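Aminoglycoside 6-adenylyltransferase (Bacillus subtilis, PDB 2PBE) transfers an adenylyl group from ATP to O-6 of streptomycin or streptidine, also accepts GTP with streptomycin, and mediates bacterial resistance to streptomycin. Local coordinates at residues 167-172 with 243-248. Numbering follows the deposited sequence.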
ATOM      1  N   TYR A 167      24.234   7.089  -6.067  1.00 33.41           N
ATOM      2  CA  TYR A 167      24.656   7.766  -4.854  1.00 33.18           C
ATOM      3  C   TYR A 167      25.102   6.700  -3.867  1.00 32.92           C
ATOM      4  O   TYR A 167      26.053   6.896  -3.126  1.00 34.61           O
ATOM      5  CB  TYR A 167      23.509   8.590  -4.275  1.00 34.29           C
ATOM      6  CG  TYR A 167      23.051   9.794  -5.107  1.00 35.81           C
ATOM      7  CD1 TYR A 167      23.394   9.939  -6.487  1.00 36.21           C
ATOM      8  CD2 TYR A 167      22.223  10.784  -4.519  1.00 37.05           C
ATOM      9  CE1 TYR A 167      22.916  11.048  -7.260  1.00 38.71           C
ATOM     10  CE2 TYR A 167      21.743  11.903  -5.283  1.00 38.27           C
ATOM     11  CZ  TYR A 167      22.096  12.020  -6.646  1.00 39.20           C
ATOM     12  OH  TYR A 167      21.614  13.079  -7.372  1.00 40.56           O
ATOM     13  N   VAL A 168      24.428   5.554  -3.893  1.00 31.52           N
ATOM     14  CA  VAL A 168      24.758   4.440  -3.005  1.00 30.67           C
ATOM     15  C   VAL A 168      26.101   3.829  -3.418  1.00 32.11           C
ATOM     16  O   VAL A 168      26.903   3.384  -2.585  1.00 31.35           O
ATOM     17  CB  VAL A 168      23.643   3.341  -3.057  1.00 29.09           C
ATOM     18  CG1 VAL A 168      23.935   2.217  -2.069  1.00 25.46           C
ATOM     19  CG2 VAL A 168      22.280   3.981  -2.750  1.00 26.38           C
ATOM     20  N   VAL A 169      26.342   3.812  -4.718  1.00 32.26           N
ATOM     21  CA  VAL A 169      27.581   3.277  -5.234  1.00 34.14           C
ATOM     22  C   VAL A 169      28.746   4.161  -4.766  1.00 36.06           C
ATOM     23  O   VAL A 169      29.721   3.659  -4.184  1.00 35.31           O
ATOM     24  CB  VAL A 169      27.532   3.217  -6.778  1.00 33.46           C
ATOM     25  CG1 VAL A 169      28.885   2.837  -7.344  1.00 34.06           C
ATOM     26  CG2 VAL A 169      26.489   2.197  -7.213  1.00 32.02           C
ATOM     27  N   LYS A 170      28.637   5.463  -5.047  1.00 38.27           N
ATOM     28  CA  LYS A 170      29.643   6.460  -4.668  1.00 40.52           C
ATOM     29  C   LYS A 170      29.854   6.453  -3.169  1.00 41.16           C
ATOM     30  O   LYS A 170      30.958   6.709  -2.691  1.00 42.86           O
ATOM     31  CB  LYS A 170      29.203   7.868  -5.056  1.00 43.54           C
ATOM     32  CG  LYS A 170      29.075   8.143  -6.555  1.00 48.09           C
ATOM     33  CD  LYS A 170      28.967   9.656  -6.755  1.00 52.84           C
ATOM     34  CE  LYS A 170      28.833  10.029  -8.205  1.00 53.04           C
ATOM     35  NZ  LYS A 170      27.427   9.893  -8.718  1.00 55.81           N
ATOM     36  N   GLY A 171      28.781   6.199  -2.427  1.00 40.26           N
ATOM     37  CA  GLY A 171      28.871   6.154  -0.979  1.00 38.47           C
ATOM     38  C   GLY A 171      29.767   5.025  -0.508  1.00 38.11           C
ATOM     39  O   GLY A 171      30.637   5.219   0.342  1.00 37.65           O
ATOM     40  N   LEU A 172      29.571   3.843  -1.079  1.00 38.73           N
ATOM     41  CA  LEU A 172      30.353   2.670  -0.718  1.00 38.85           C
ATOM     42  C   LEU A 172      31.786   2.719  -1.241  1.00 40.48           C
ATOM     43  O   LEU A 172      32.685   2.136  -0.633  1.00 41.42           O
ATOM     44  CB  LEU A 172      29.666   1.414  -1.232  1.00 38.26           C
ATOM     45  CG  LEU A 172      28.268   1.103  -0.689  1.00 39.71           C
ATOM     46  CD1 LEU A 172      27.721  -0.139  -1.390  1.00 39.30           C
ATOM     47  CD2 LEU A 172      28.312   0.889   0.810  1.00 37.40           C
ATOM     48  N   LYS A 243      25.809  -6.031  -1.632  1.00 31.00           N
ATOM     49  CA  LYS A 243      24.896  -7.149  -1.829  1.00 30.42           C
ATOM     50  C   LYS A 243      23.449  -6.644  -1.809  1.00 29.35           C
ATOM     51  O   LYS A 243      22.679  -6.922  -2.728  1.00 29.02           O
ATOM     52  CB  LYS A 243      25.147  -8.193  -0.733  1.00 32.11           C
ATOM     53  CG  LYS A 243      24.355  -9.494  -0.875  1.00 36.18           C
ATOM     54  CD  LYS A 243      24.886 -10.611   0.034  1.00 37.94           C
ATOM     55  CE  LYS A 243      24.781 -10.308   1.524  1.00 38.97           C
ATOM     56  NZ  LYS A 243      25.188 -11.514   2.329  1.00 39.13           N
ATOM     57  N   SER A 244      23.086  -5.890  -0.783  1.00 29.35           N
ATOM     58  CA  SER A 244      21.736  -5.351  -0.685  1.00 30.41           C
ATOM     59  C   SER A 244      21.387  -4.569  -1.949  1.00 30.08           C
ATOM     60  O   SER A 244      20.308  -4.728  -2.498  1.00 30.08           O
ATOM     61  CB  SER A 244      21.616  -4.422   0.522  1.00 30.71           C
ATOM     62  OG  SER A 244      21.590  -5.150   1.736  1.00 32.74           O
ATOM     63  N   LEU A 245      22.316  -3.728  -2.401  1.00 30.23           N
ATOM     64  CA  LEU A 245      22.110  -2.899  -3.593  1.00 28.92           C
ATOM     65  C   LEU A 245      21.934  -3.714  -4.855  1.00 28.25           C
ATOM     66  O   LEU A 245      21.021  -3.466  -5.646  1.00 26.30           O
ATOM     67  CB  LEU A 245      23.289  -1.940  -3.781  1.00 29.80           C
ATOM     68  CG  LEU A 245      23.163  -1.050  -5.023  1.00 30.99           C
ATOM     69  CD1 LEU A 245      22.025  -0.054  -4.852  1.00 30.64           C
ATOM     70  CD2 LEU A 245      24.476  -0.326  -5.241  1.00 33.04           C
ATOM     71  N   PHE A 246      22.829  -4.672  -5.065  1.00 27.96           N
ATOM     72  CA  PHE A 246      22.714  -5.500  -6.251  1.00 28.00           C
ATOM     73  C   PHE A 246      21.425  -6.299  -6.212  1.00 27.94           C
ATOM     74  O   PHE A 246      20.841  -6.575  -7.256  1.00 28.16           O
ATOM     75  CB  PHE A 246      23.906  -6.438  -6.395  1.00 28.71           C
ATOM     76  CG  PHE A 246      25.212  -5.731  -6.646  1.00 31.03           C
ATOM     77  CD1 PHE A 246      25.261  -4.509  -7.355  1.00 30.14           C
ATOM     78  CD2 PHE A 246      26.415  -6.315  -6.221  1.00 31.45           C
ATOM     79  CE1 PHE A 246      26.512  -3.879  -7.635  1.00 31.43           C
ATOM     80  CE2 PHE A 246      27.671  -5.707  -6.489  1.00 31.97           C
ATOM     81  CZ  PHE A 246      27.718  -4.484  -7.197  1.00 32.09           C
ATOM     82  N   THR A 247      20.989  -6.659  -5.009  1.00 26.46           N
ATOM     83  CA  THR A 247      19.751  -7.417  -4.850  1.00 26.60           C
ATOM     84  C   THR A 247      18.577  -6.545  -5.320  1.00 26.69           C
ATOM     85  O   THR A 247      17.690  -7.035  -6.008  1.00 27.71           O
ATOM     86  CB  THR A 247      19.587  -7.900  -3.378  1.00 27.12           C
ATOM     87  OG1 THR A 247      20.622  -8.848  -3.090  1.00 26.65           O
ATOM     88  CG2 THR A 247      18.214  -8.564  -3.143  1.00 23.63           C
ATOM     89  N   CYS A 248      18.588  -5.265  -4.961  1.00 26.07           N
ATOM     90  CA  CYS A 248      17.552  -4.337  -5.403  1.00 26.31           C
ATOM     91  C   CYS A 248      17.608  -4.238  -6.930  1.00 26.65           C
ATOM     92  O   CYS A 248      16.580  -4.136  -7.599  1.00 25.28           O
ATOM     93  CB  CYS A 248      17.773  -2.962  -4.792  1.00 28.29           C
ATOM     94  SG  CYS A 248      17.544  -2.934  -2.995  1.00 34.02           S
TER
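L245 reaches from one helix to two consecutive valines of another, a compact instance of how a single branched side chain can bridge the space between packed helices. Both of its methyls touch V168, and CD2 reaches V169 as well. CD1 meets V168 tip to tip, 4.1 Å from V168 CG1, while CD2 approaches V169 CG2 to 3.8 Å; here the two side chains cross at about a right angle. V168 CG1 lies as near to L245 CD2 as to L245 CD1, which places this valine methyl at the fork of the leucine. The leucine extends across because its CG is anti to the backbone N (chi1 179°), and the same setting in V168 (chi1 -176°) directs CG1 to meet it.

The helices so joined, 151-173 and 238-263, belong to the bundle formed by the C-terminal half of the chain, apart from the main body of the nucleotidyltransferase beta-sheet. At the closest pair of CA atoms, V168 CA and L245 CA, the segments stand 7.8 Å apart, with V168, V169 and L245 meeting between them. Other helices contribute to the surroundings: A180 and V188 of helix 177-204 touch V168, whereas T278 and I281 of helix 270-283 touch V169.

Within helix 238-263, T247 OG1 donates to K243 O at 2.8 Å, from above the carbonyl plane, and T247 N also donates to that oxygen, at 2.9 Å. One carbonyl thereby serves both the regular helical bond and the threonine hydroxyl. The side chain of K243 forms a salt bridge through NZ with E240, three residues earlier in the helix, and S244 OG is hydrogen-bonded to S234 OG in the preceding loop.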